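Local coordinates for protein esterase (Pelagibacterium halotolerans, PDB 5DWD) that probably hydrolyses carboxylic esters, as a carboxylesterase of the alpha/beta-hydrolase superfamily, at residues H48-D53 against F92-E97; D191-I196 against S220-A225; T133-F138 against M143-T148. All coordinates share one frame; numbering follows the deposited sequence.

Contact 1: residues H48-D53 against F92-E97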
ATOM      1  N   HIS B  48     -12.458  18.111  -9.566  1.00 12.96           N
ATOM      2  CA  HIS B  48     -13.727  18.843  -9.206  1.00 13.05           C
ATOM      3  C   HIS B  48     -14.996  17.999  -9.251  1.00 13.80           C
ATOM      4  O   HIS B  48     -15.030  16.882  -9.815  1.00 14.61           O
ATOM      5  CB  HIS B  48     -13.867  20.102 -10.046  1.00 15.19           C
ATOM      6  CG  HIS B  48     -14.131  19.835 -11.485  1.00 14.71           C
ATOM      7  ND1 HIS B  48     -15.365  19.399 -11.929  1.00 16.33           N
ATOM      8  CD2 HIS B  48     -13.328  19.867 -12.583  1.00 15.34           C
ATOM      9  CE1 HIS B  48     -15.345  19.257 -13.244  1.00 17.78           C
ATOM     10  NE2 HIS B  48     -14.106  19.471 -13.658  1.00 17.46           N
ATOM     11  N   GLY B  49     -16.061  18.556  -8.657  1.00 13.70           N
ATOM     12  CA  GLY B  49     -17.355  17.906  -8.653  1.00 14.50           C
ATOM     13  C   GLY B  49     -18.196  18.231  -9.861  1.00 13.66           C
ATOM     14  O   GLY B  49     -17.846  19.040 -10.732  1.00 13.53           O
ATOM     15  N   TYR B  50     -19.390  17.626  -9.897  1.00 13.93           N
ATOM     16  CA  TYR B  50     -20.309  17.826 -10.978  1.00 14.50           C
ATOM     17  C   TYR B  50     -20.774  19.255 -11.041  1.00 14.44           C
ATOM     18  O   TYR B  50     -21.189  19.831 -10.040  1.00 14.68           O
ATOM     19  CB  TYR B  50     -21.536  16.925 -10.755  1.00 14.37           C
ATOM     20  CG  TYR B  50     -22.629  17.015 -11.786  1.00 14.90           C
ATOM     21  CD1 TYR B  50     -22.574  16.174 -12.977  1.00 15.53           C
ATOM     22  CD2 TYR B  50     -23.695  17.832 -11.641  1.00 17.53           C
ATOM     23  CE1 TYR B  50     -23.594  16.251 -13.934  1.00 15.38           C
ATOM     24  CE2 TYR B  50     -24.755  17.873 -12.618  1.00 17.36           C
ATOM     25  CZ  TYR B  50     -24.665  17.109 -13.748  1.00 18.86           C
ATOM     26  OH  TYR B  50     -25.700  17.158 -14.707  1.00 19.44           O
ATOM     27  N   GLY B  51     -20.561  19.898 -12.188  1.00 15.40           N
ATOM     28  CA  GLY B  51     -20.926  21.255 -12.436  1.00 13.95           C
ATOM     29  C   GLY B  51     -19.918  22.311 -12.017  1.00 15.75           C
ATOM     30  O   GLY B  51     -20.199  23.497 -12.208  1.00 16.98           O
ATOM     31  N   SER B  52     -18.738  21.831 -11.587  1.00 13.26           N
ATOM     32  CA  SER B  52     -17.632  22.691 -11.160  1.00 14.30           C
ATOM     33  C   SER B  52     -16.584  22.688 -12.246  1.00 17.63           C
ATOM     34  O   SER B  52     -16.920  22.392 -13.393  1.00 17.08           O
ATOM     35  CB  SER B  52     -17.176  22.222  -9.791  1.00 15.51           C
ATOM     36  OG  SER B  52     -16.077  22.940  -9.292  1.00 15.70           O
ATOM     37  N   ASP B  53     -15.363  23.067 -11.889  1.00 14.07           N
ATOM     38  CA  ASP B  53     -14.283  23.159 -12.849  1.00 15.09           C
ATOM     39  C   ASP B  53     -12.955  23.187 -12.121  1.00 14.68           C
ATOM     40  O   ASP B  53     -12.900  23.263 -10.900  1.00 15.54           O
ATOM     41  CB  ASP B  53     -14.439  24.359 -13.787  1.00 16.05           C
ATOM     42  CG  ASP B  53     -14.270  25.683 -13.165  1.00 20.44           C
ATOM     43  OD1 ASP B  53     -13.909  25.907 -12.024  1.00 20.12           O
ATOM     44  OD2 ASP B  53     -14.614  26.698 -13.854  1.00 25.50           O
ATOM     45  N   PHE B  92     -19.024  12.654 -15.795  1.00 16.51           N
ATOM     46  CA  PHE B  92     -20.031  11.804 -16.430  1.00 19.08           C
ATOM     47  C   PHE B  92     -21.394  12.381 -16.140  1.00 20.33           C
ATOM     48  O   PHE B  92     -21.545  13.150 -15.177  1.00 17.95           O
ATOM     49  CB  PHE B  92     -19.939  10.327 -16.025  1.00 18.77           C
ATOM     50  CG  PHE B  92     -19.931  10.085 -14.516  1.00 16.75           C
ATOM     51  CD1 PHE B  92     -21.127   9.991 -13.789  1.00 16.98           C
ATOM     52  CD2 PHE B  92     -18.742   9.883 -13.816  1.00 16.48           C
ATOM     53  CE1 PHE B  92     -21.136   9.741 -12.426  1.00 17.23           C
ATOM     54  CE2 PHE B  92     -18.748   9.626 -12.463  1.00 16.88           C
ATOM     55  CZ  PHE B  92     -19.963   9.520 -11.793  1.00 15.53           C
ATOM     56  N   PRO B  93     -22.398  12.050 -16.998  1.00 18.15           N
ATOM     57  CA  PRO B  93     -23.723  12.669 -16.846  1.00 17.78           C
ATOM     58  C   PRO B  93     -24.514  12.043 -15.734  1.00 16.76           C
ATOM     59  O   PRO B  93     -24.256  10.891 -15.295  1.00 20.43           O
ATOM     60  CB  PRO B  93     -24.406  12.415 -18.221  1.00 19.80           C
ATOM     61  CG  PRO B  93     -23.646  11.322 -18.807  1.00 22.02           C
ATOM     62  CD  PRO B  93     -22.251  11.336 -18.295  1.00 21.72           C
ATOM     63  N   LEU B  94     -25.411  12.885 -15.194  1.00 17.22           N
ATOM     64  CA  LEU B  94     -26.311  12.486 -14.160  1.00 17.64           C
ATOM     65  C   LEU B  94     -27.731  12.857 -14.545  1.00 18.92           C
ATOM     66  O   LEU B  94     -27.956  13.893 -15.192  1.00 19.92           O
ATOM     67  CB  LEU B  94     -26.001  13.187 -12.858  1.00 18.50           C
ATOM     68  CG  LEU B  94     -24.678  12.764 -12.156  1.00 19.95           C
ATOM     69  CD1 LEU B  94     -24.457  13.672 -10.928  1.00 20.94           C
ATOM     70  CD2 LEU B  94     -24.633  11.297 -11.826  1.00 20.04           C
ATOM     71  N   ASP B  95     -28.664  12.033 -14.099  1.00 22.20           N
ATOM     72  CA  ASP B  95     -30.111  12.432 -14.161  1.00 22.03           C
ATOM     73  C   ASP B  95     -30.552  12.730 -12.745  1.00 22.92           C
ATOM     74  O   ASP B  95     -30.743  11.820 -11.944  1.00 22.57           O
ATOM     75  CB  ASP B  95     -30.916  11.316 -14.795  1.00 25.78           C
ATOM     76  CG  ASP B  95     -32.381  11.690 -14.953  1.00 32.80           C
ATOM     77  OD1 ASP B  95     -32.870  12.752 -14.370  1.00 38.13           O
ATOM     78  OD2 ASP B  95     -33.048  10.889 -15.684  1.00 37.12           O
ATOM     79  N   LEU B  96     -30.597  14.028 -12.395  1.00 23.42           N
ATOM     80  CA  LEU B  96     -30.715  14.410 -11.002  1.00 25.31           C
ATOM     81  C   LEU B  96     -32.072  14.061 -10.321  1.00 31.25           C
ATOM     82  O   LEU B  96     -32.140  13.989  -9.073  1.00 34.68           O
ATOM     83  CB  LEU B  96     -30.411  15.921 -10.912  1.00 28.20           C
ATOM     84  CG  LEU B  96     -28.956  16.342 -10.668  1.00 31.88           C
ATOM     85  CD1 LEU B  96     -27.862  15.290 -10.697  1.00 36.22           C
ATOM     86  CD2 LEU B  96     -28.581  17.647 -11.377  1.00 34.57           C
ATOM     87  N   GLU B  97     -33.105  13.837 -11.140  1.00 30.29           N
ATOM     88  CA  GLU B  97     -34.482  13.535 -10.649  1.00 31.41           C
ATOM     89  C   GLU B  97     -34.637  12.069 -10.267  1.00 32.44           C
ATOM     90  O   GLU B  97     -35.626  11.703  -9.637  1.00 38.11           O
ATOM     91  CB  GLU B  97     -35.468  13.909 -11.761  1.00 32.56           C
TER
HETATM   92  O   HOH W   1     -25.413  15.576 -16.669  1.00 19.94           O

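Contact 2: residues D191-I196 against S220-A225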
ATOM      1  N   ASP B 191     -26.853  16.294   2.261  1.00 18.59           N
ATOM      2  CA  ASP B 191     -28.030  15.699   1.654  1.00 20.72           C
ATOM      3  C   ASP B 191     -27.891  15.509   0.172  1.00 22.46           C
ATOM      4  O   ASP B 191     -28.807  15.089  -0.500  1.00 25.21           O
ATOM      5  CB  ASP B 191     -29.249  16.595   1.914  1.00 29.32           C
ATOM      6  CG  ASP B 191     -29.878  16.326   3.236  1.00 38.49           C
ATOM      7  OD1 ASP B 191     -29.892  15.151   3.708  1.00 46.66           O
ATOM      8  OD2 ASP B 191     -30.419  17.317   3.785  1.00 54.70           O
ATOM      9  N   VAL B 192     -26.711  15.804  -0.368  1.00 17.45           N
ATOM     10  CA  VAL B 192     -26.465  15.668  -1.766  1.00 16.75           C
ATOM     11  C   VAL B 192     -25.834  14.315  -2.055  1.00 15.99           C
ATOM     12  O   VAL B 192     -26.332  13.562  -2.884  1.00 18.04           O
ATOM     13  CB  VAL B 192     -25.528  16.808  -2.259  1.00 17.17           C
ATOM     14  CG1 VAL B 192     -25.234  16.673  -3.729  1.00 17.94           C
ATOM     15  CG2 VAL B 192     -26.227  18.165  -1.969  1.00 18.76           C
ATOM     16  N   VAL B 193     -24.735  14.016  -1.373  1.00 16.05           N
ATOM     17  CA  VAL B 193     -24.158  12.686  -1.302  1.00 14.84           C
ATOM     18  C   VAL B 193     -24.159  12.379   0.172  1.00 15.34           C
ATOM     19  O   VAL B 193     -23.334  12.836   0.948  1.00 15.36           O
ATOM     20  CB  VAL B 193     -22.712  12.645  -1.788  1.00 17.10           C
ATOM     21  CG1 VAL B 193     -22.154  11.245  -1.592  1.00 18.85           C
ATOM     22  CG2 VAL B 193     -22.643  13.077  -3.240  1.00 17.24           C
ATOM     23  N   PRO B 194     -25.142  11.593   0.660  1.00 17.69           N
ATOM     24  CA  PRO B 194     -25.216  11.403   2.087  1.00 17.98           C
ATOM     25  C   PRO B 194     -24.021  10.601   2.653  1.00 16.03           C
ATOM     26  O   PRO B 194     -23.336   9.882   1.924  1.00 18.38           O
ATOM     27  CB  PRO B 194     -26.525  10.614   2.283  1.00 20.48           C
ATOM     28  CG  PRO B 194     -27.369  11.044   1.090  1.00 20.58           C
ATOM     29  CD  PRO B 194     -26.364  11.189  -0.071  1.00 20.75           C
ATOM     30  N   VAL B 195     -23.692  10.937   3.884  1.00 15.37           N
ATOM     31  CA  VAL B 195     -22.524  10.508   4.641  1.00 16.58           C
ATOM     32  C   VAL B 195     -22.327   8.994   4.672  1.00 16.54           C
ATOM     33  O   VAL B 195     -21.187   8.473   4.777  1.00 16.74           O
ATOM     34  CB  VAL B 195     -22.463  11.157   6.048  1.00 18.31           C
ATOM     35  CG1 VAL B 195     -23.515  10.550   6.988  1.00 19.93           C
ATOM     36  CG2 VAL B 195     -21.080  11.086   6.633  1.00 19.07           C
ATOM     37  N   ILE B 196     -23.430   8.251   4.611  1.00 17.21           N
ATOM     38  CA  ILE B 196     -23.387   6.824   4.415  1.00 18.90           C
ATOM     39  C   ILE B 196     -22.412   6.350   3.323  1.00 18.29           C
ATOM     40  O   ILE B 196     -21.801   5.319   3.468  1.00 18.78           O
ATOM     41  CB  ILE B 196     -24.805   6.208   4.184  1.00 21.44           C
ATOM     42  CG1 ILE B 196     -24.668   4.682   4.348  1.00 24.97           C
ATOM     43  CG2 ILE B 196     -25.347   6.518   2.814  1.00 22.35           C
ATOM     44  CD1 ILE B 196     -25.852   4.007   4.941  1.00 30.47           C
ATOM     45  N   SER B 220     -21.669  19.804   8.985  1.00 22.79           N
ATOM     46  CA  SER B 220     -21.398  20.378   7.714  1.00 20.37           C
ATOM     47  C   SER B 220     -22.075  19.552   6.572  1.00 19.63           C
ATOM     48  O   SER B 220     -22.229  18.344   6.726  1.00 17.32           O
ATOM     49  CB  SER B 220     -19.867  20.399   7.561  1.00 25.12           C
ATOM     50  OG  SER B 220     -19.466  20.796   6.252  1.00 30.69           O
ATOM     51  N   GLY B 221     -22.428  20.242   5.463  1.00 16.74           N
ATOM     52  CA  GLY B 221     -23.115  19.603   4.352  1.00 16.57           C
ATOM     53  C   GLY B 221     -22.101  19.321   3.234  1.00 15.32           C
ATOM     54  O   GLY B 221     -20.992  18.830   3.479  1.00 15.48           O
ATOM     55  N   HIS B 222     -22.563  19.555   2.011  1.00 16.82           N
ATOM     56  CA  HIS B 222     -21.857  19.142   0.774  1.00 14.93           C
ATOM     57  C   HIS B 222     -20.848  20.228   0.440  1.00 14.78           C
ATOM     58  O   HIS B 222     -21.026  21.062  -0.454  1.00 14.62           O
ATOM     59  CB  HIS B 222     -22.810  18.813  -0.367  1.00 15.16           C
ATOM     60  CG  HIS B 222     -22.199  18.014  -1.480  1.00 14.55           C
ATOM     61  ND1 HIS B 222     -21.753  16.744  -1.281  1.00 16.02           N
ATOM     62  CD2 HIS B 222     -21.941  18.305  -2.808  1.00 16.00           C
ATOM     63  CE1 HIS B 222     -21.245  16.266  -2.413  1.00 15.78           C
ATOM     64  NE2 HIS B 222     -21.375  17.182  -3.345  1.00 15.39           N
ATOM     65  N   THR B 223     -19.780  20.178   1.178  1.00 15.24           N
ATOM     66  CA  THR B 223     -18.644  21.122   1.056  1.00 17.53           C
ATOM     67  C   THR B 223     -17.417  20.547   1.750  1.00 16.47           C
ATOM     68  O   THR B 223     -17.478  19.432   2.263  1.00 17.16           O
ATOM     69  CB  THR B 223     -19.033  22.472   1.648  1.00 18.53           C
ATOM     70  OG1 THR B 223     -18.067  23.435   1.312  1.00 18.85           O
ATOM     71  CG2 THR B 223     -19.207  22.363   3.149  1.00 19.17           C
ATOM     72  N   ILE B 224     -16.315  21.286   1.748  1.00 18.19           N
ATOM     73  CA  ILE B 224     -15.155  20.975   2.572  1.00 20.60           C
ATOM     74  C   ILE B 224     -15.155  21.952   3.768  1.00 20.91           C
ATOM     75  O   ILE B 224     -15.032  23.196   3.531  1.00 21.46           O
ATOM     76  CB  ILE B 224     -13.847  21.101   1.757  1.00 22.06           C
ATOM     77  CG1 ILE B 224     -13.890  20.172   0.547  1.00 24.96           C
ATOM     78  CG2 ILE B 224     -12.662  20.834   2.642  1.00 23.45           C
ATOM     79  CD1 ILE B 224     -12.647  20.115  -0.321  1.00 24.65           C
ATOM     80  N   ALA B 225     -15.419  21.394   4.931  1.00 20.81           N
ATOM     81  CA  ALA B 225     -15.521  22.129   6.227  1.00 22.96           C
ATOM     82  C   ALA B 225     -14.078  22.460   6.628  1.00 24.19           C
ATOM     83  O   ALA B 225     -13.123  21.776   6.249  1.00 21.21           O
ATOM     84  CB  ALA B 225     -16.210  21.324   7.285  1.00 24.19           C
TER

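Contact 3: residues T133-F138 against M143-T148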
ATOM      1  N   THR B 133       2.487  11.027  -6.283  1.00 18.34           N
ATOM      2  CA  THR B 133       1.272  11.734  -6.631  1.00 18.90           C
ATOM      3  C   THR B 133       0.177  11.389  -5.628  1.00 18.19           C
ATOM      4  O   THR B 133       0.035  10.245  -5.240  1.00 17.04           O
ATOM      5  CB  THR B 133       0.793  11.285  -8.006  1.00 18.60           C
ATOM      6  OG1 THR B 133       1.791  11.593  -9.011  1.00 20.58           O
ATOM      7  CG2 THR B 133      -0.538  11.946  -8.433  1.00 17.97           C
ATOM      8  N   ILE B 134      -0.555  12.427  -5.226  1.00 17.68           N
ATOM      9  CA  ILE B 134      -1.770  12.260  -4.406  1.00 16.57           C
ATOM     10  C   ILE B 134      -2.932  12.688  -5.268  1.00 17.17           C
ATOM     11  O   ILE B 134      -2.951  13.781  -5.850  1.00 17.07           O
ATOM     12  CB  ILE B 134      -1.670  13.069  -3.137  1.00 18.07           C
ATOM     13  CG1 ILE B 134      -0.419  12.629  -2.342  1.00 21.86           C
ATOM     14  CG2 ILE B 134      -2.936  12.974  -2.339  1.00 18.44           C
ATOM     15  CD1 ILE B 134      -0.106  13.491  -1.184  1.00 27.43           C
ATOM     16  N   LEU B 135      -3.926  11.804  -5.399  1.00 15.83           N
ATOM     17  CA  LEU B 135      -5.139  12.182  -6.091  1.00 16.11           C
ATOM     18  C   LEU B 135      -6.190  12.625  -5.061  1.00 16.47           C
ATOM     19  O   LEU B 135      -6.501  11.837  -4.181  1.00 17.12           O
ATOM     20  CB  LEU B 135      -5.701  10.922  -6.780  1.00 19.95           C
ATOM     21  CG  LEU B 135      -5.858  10.761  -8.226  1.00 27.96           C
ATOM     22  CD1 LEU B 135      -6.656   9.549  -8.626  1.00 20.46           C
ATOM     23  CD2 LEU B 135      -6.357  11.997  -8.973  1.00 22.37           C
ATOM     24  N   VAL B 136      -6.706  13.827  -5.244  1.00 14.23           N
ATOM     25  CA  VAL B 136      -7.647  14.488  -4.344  1.00 15.18           C
ATOM     26  C   VAL B 136      -8.929  14.804  -5.118  1.00 15.91           C
ATOM     27  O   VAL B 136      -8.865  15.421  -6.184  1.00 19.79           O
ATOM     28  CB  VAL B 136      -7.018  15.774  -3.770  1.00 15.93           C
ATOM     29  CG1 VAL B 136      -7.983  16.506  -2.842  1.00 15.42           C
ATOM     30  CG2 VAL B 136      -5.754  15.363  -3.014  1.00 17.54           C
ATOM     31  N   GLY B 137     -10.084  14.404  -4.598  1.00 13.20           N
ATOM     32  CA  GLY B 137     -11.330  14.749  -5.306  1.00 12.81           C
ATOM     33  C   GLY B 137     -12.427  15.208  -4.385  1.00 13.75           C
ATOM     34  O   GLY B 137     -12.395  14.910  -3.205  1.00 14.65           O
ATOM     35  N   PHE B 138     -13.358  15.981  -4.949  1.00 12.98           N
ATOM     36  CA  PHE B 138     -14.567  16.368  -4.252  1.00 14.20           C
ATOM     37  C   PHE B 138     -15.784  15.863  -5.000  1.00 13.70           C
ATOM     38  O   PHE B 138     -15.892  16.058  -6.220  1.00 14.61           O
ATOM     39  CB  PHE B 138     -14.675  17.897  -4.127  1.00 14.75           C
ATOM     40  CG  PHE B 138     -15.962  18.375  -3.492  1.00 14.69           C
ATOM     41  CD1 PHE B 138     -16.218  18.153  -2.170  1.00 14.47           C
ATOM     42  CD2 PHE B 138     -16.911  19.053  -4.214  1.00 14.95           C
ATOM     43  CE1 PHE B 138     -17.414  18.556  -1.585  1.00 14.87           C
ATOM     44  CE2 PHE B 138     -18.093  19.503  -3.626  1.00 16.58           C
ATOM     45  CZ  PHE B 138     -18.364  19.214  -2.312  1.00 14.68           C
ATOM     46  N   MET B 143     -15.391  10.402  -6.280  1.00 14.32           N
ATOM     47  CA  MET B 143     -15.834   9.100  -6.786  1.00 14.46           C
ATOM     48  C   MET B 143     -14.816   8.651  -7.843  1.00 14.88           C
ATOM     49  O   MET B 143     -14.402   7.479  -7.823  1.00 15.89           O
ATOM     50  CB  MET B 143     -17.223   9.211  -7.344  1.00 15.27           C
ATOM     51  CG  MET B 143     -18.297   9.448  -6.299  1.00 16.23           C
ATOM     52  SD  MET B 143     -19.896   9.742  -7.099  1.00 17.27           S
ATOM     53  CE  MET B 143     -20.682  10.740  -5.856  1.00 18.83           C
ATOM     54  N   MET B 144     -14.413   9.574  -8.698  1.00 14.04           N
ATOM     55  CA  MET B 144     -13.417   9.243  -9.701  1.00 15.42           C
ATOM     56  C   MET B 144     -12.046   8.996  -9.135  1.00 14.83           C
ATOM     57  O   MET B 144     -11.325   8.148  -9.627  1.00 16.30           O
ATOM     58  CB  MET B 144     -13.383  10.282 -10.823  1.00 16.68           C
ATOM     59  CG  MET B 144     -14.570  10.325 -11.779  1.00 18.03           C
ATOM     60  SD  MET B 144     -15.063   8.751 -12.394  1.00 20.03           S
ATOM     61  CE  MET B 144     -13.535   8.252 -13.246  1.00 21.79           C
ATOM     62  N   ALA B 145     -11.651   9.747  -8.073  1.00 12.81           N
ATOM     63  CA  ALA B 145     -10.364   9.562  -7.463  1.00 14.26           C
ATOM     64  C   ALA B 145     -10.208   8.139  -6.929  1.00 16.24           C
ATOM     65  O   ALA B 145      -9.189   7.480  -7.134  1.00 16.91           O
ATOM     66  CB  ALA B 145     -10.080  10.586  -6.392  1.00 14.64           C
ATOM     67  N   LEU B 146     -11.269   7.626  -6.276  1.00 14.83           N
ATOM     68  CA  LEU B 146     -11.287   6.304  -5.813  1.00 16.30           C
ATOM     69  C   LEU B 146     -11.340   5.260  -6.950  1.00 16.36           C
ATOM     70  O   LEU B 146     -10.643   4.243  -6.884  1.00 19.91           O
ATOM     71  CB  LEU B 146     -12.454   6.104  -4.830  1.00 16.05           C
ATOM     72  CG  LEU B 146     -12.285   6.861  -3.486  1.00 16.91           C
ATOM     73  CD1 LEU B 146     -13.632   6.861  -2.745  1.00 20.52           C
ATOM     74  CD2 LEU B 146     -11.219   6.239  -2.595  1.00 17.74           C
ATOM     75  N   TYR B 147     -12.174   5.493  -7.939  1.00 16.10           N
ATOM     76  CA  TYR B 147     -12.465   4.502  -9.002  1.00 16.54           C
ATOM     77  C   TYR B 147     -11.223   4.292  -9.856  1.00 17.38           C
ATOM     78  O   TYR B 147     -10.740   3.175  -9.997  1.00 18.61           O
ATOM     79  CB  TYR B 147     -13.613   5.015  -9.850  1.00 15.93           C
ATOM     80  CG  TYR B 147     -14.186   3.943 -10.779  1.00 17.14           C
ATOM     81  CD1 TYR B 147     -13.604   3.668 -12.003  1.00 19.06           C
ATOM     82  CD2 TYR B 147     -15.284   3.174 -10.338  1.00 21.21           C
ATOM     83  CE1 TYR B 147     -14.148   2.673 -12.839  1.00 20.99           C
ATOM     84  CE2 TYR B 147     -15.797   2.201 -11.155  1.00 23.49           C
ATOM     85  CZ  TYR B 147     -15.228   1.958 -12.383  1.00 22.28           C
ATOM     86  OH  TYR B 147     -15.855   0.973 -13.164  1.00 27.42           O
ATOM     87  N   THR B 148     -10.644   5.378 -10.341  1.00 16.69           N
ATOM     88  CA  THR B 148      -9.395   5.334 -11.142  1.00 18.56           C
ATOM     89  C   THR B 148      -8.196   5.044 -10.272  1.00 16.14           C
ATOM     90  O   THR B 148      -7.345   4.248 -10.631  1.00 17.74           O
ATOM     91  CB  THR B 148      -9.230   6.581 -11.969  1.00 17.71           C
ATOM     92  OG1 THR B 148     -10.355   6.621 -12.872  1.00 19.34           O
ATOM     93  CG2 THR B 148      -7.900   6.603 -12.730  1.00 18.63           C
TER

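Contact 1: residues H48-D53 against F92-E97
Y50, L94 and L96 line part of the pocket that holds a bound polyethylene glycol ether, and the phenol ring of Y50 is the surface on which the other two gather. L94 slides past it in the opposite direction and sets CD1 over one ring face, 3.9 Å from the Y50 ring centroid and 18° off the normal, a CH-pi contact. L96 comes from the opposite direction and meets the hydroxyl half of the ring obliquely, its CD2 4.0 Å from Y50 CE2. At the ring edge, F92 O lies in the plane, 3.9 Å from Y50 CD1. With CG anti to the backbone N (chi1 179°), the phenol reaches the second loop. Its OH stands 2.5 Å from a water in the ring plane, which also accepts from L94 N at 3.1 Å, bridging the loops. With an alanine here L94 CD1 would probably lose the aromatic face beneath it, and the water its phenol partner. Y50 is second in the type II beta turn G49 to S52. G49 O is gripped from opposite faces by H48 ND1 and S52 N. The His-Gly loop after strand 42-47 probably corresponds to the one that borders the active site in alpha/beta hydrolases.

Contact 2: residues D191-I196 against S220-A225
The backbone N-H groups of V192 and V193 both grip OD1 of D190, while the other carboxylate oxygen of D190, OD2, is hydrogen-bonded to ND1 of H222, against whose ring the two valines pack. At the other end of the imidazole, NE2 is hydrogen-bonded to OG of S139. Both ring nitrogens are therefore held, which should fix the rotation of the ring about CB-CG. V192 crosses H222 at about a right angle and presses CB over one ring face, 3.6 Å from H222 CG. From the H222 ring centroid, V192 CB is 3.9 Å away and 20° off the normal, so the CH-pi contact is offset toward the CG side of the ring. The two methyls straddle this point: V192 CG1 reaches 3.8 Å from H222 CD2, and V192 CG2 comes equally near to H222 CB. V193 comes in at a slant instead, its CG2 3.6 Å from H222 CE1, the carbon between the two nitrogens. With chi1 at -163° the imidazole swings away from its own backbone N, toward the valines. The backbone at H222 makes an inverse gamma turn, with a weak bond from T223 N to G221 O across it. V192 also borders the bound glycol ether, so the residue lying over the imidazole face is at the same time part of that pocket's wall. The ring of F138 meets the imidazole as well, with the planes at about 40°. Histidine between an aspartate and a serine, each on a loop after a strand, is the arrangement of the Ser-His-Asp catalytic triad of alpha/beta hydrolases, and S139, H222 and D190 probably form it here.

Contact 3: residues T133-F138 against M143-T148
L135 leaves strand 133-138 with its CB directed at the helix, 4.4 Å from A145 CB. CG makes no close contact with the helix segment, and the CD2 branch of L135 stays 4.7 Å from A145 CB, which leaves the touching to CD1. L135 CD1 lies 3.6 Å from A145 O and 3.9 Å from A145 CA, and it also packs on the methyl, at 4.2 Å from A145 CB. The tip thus rests alongside one helical residue, on its backbone as much as on its side chain. Its first torsion, chi1 -117°, is not staggered but nearly eclipses the CA-H bond, an unusual rotation that places CD1 there. Two residues along the strand, G137 presents bare backbone to the same methyl: A145 CB sits 4.2 Å from G137 N. The CA atoms of G137 and A145 are 5.7 Å apart, and a CB on G137 would stand only 3.5 Å from A145 CB, so glycine and alanine together let the helix lie close on the strand. G137 fits the first glycine of a GxSxG nucleophile elbow, the tight turn between this strand and this helix. The contact is deeply buried in the beta-alpha-beta unit of strands 133-138 and 158-162. L135 also touches V45 and L47 on strand 42-47, while M144, Y147 and T148 of helix 140-149 pack on helix 101-126.

Overall arrangement
From the N terminus, contact 1 comes first: it closes the chain from the loop after strand 42-47 to the loop before helix 101-126. Contact 3 then closes a short turn, from strand 133-138 into helix 140-149 near the centre of the chain. Contact 2 comes last, joining the loops that follow strands 182-187 and 212-217. The three stand in series, none nesting in or crossing another. Contact 3 is the middle piece: M144 touches F92 of contact 1, M143 touches V193, and F138 touches H222, T223 and I224 of contact 2. Contacts 1 and 2 do not meet directly, their nearest atoms about 7 Å apart, yet both supply walls of the glycol ether pocket.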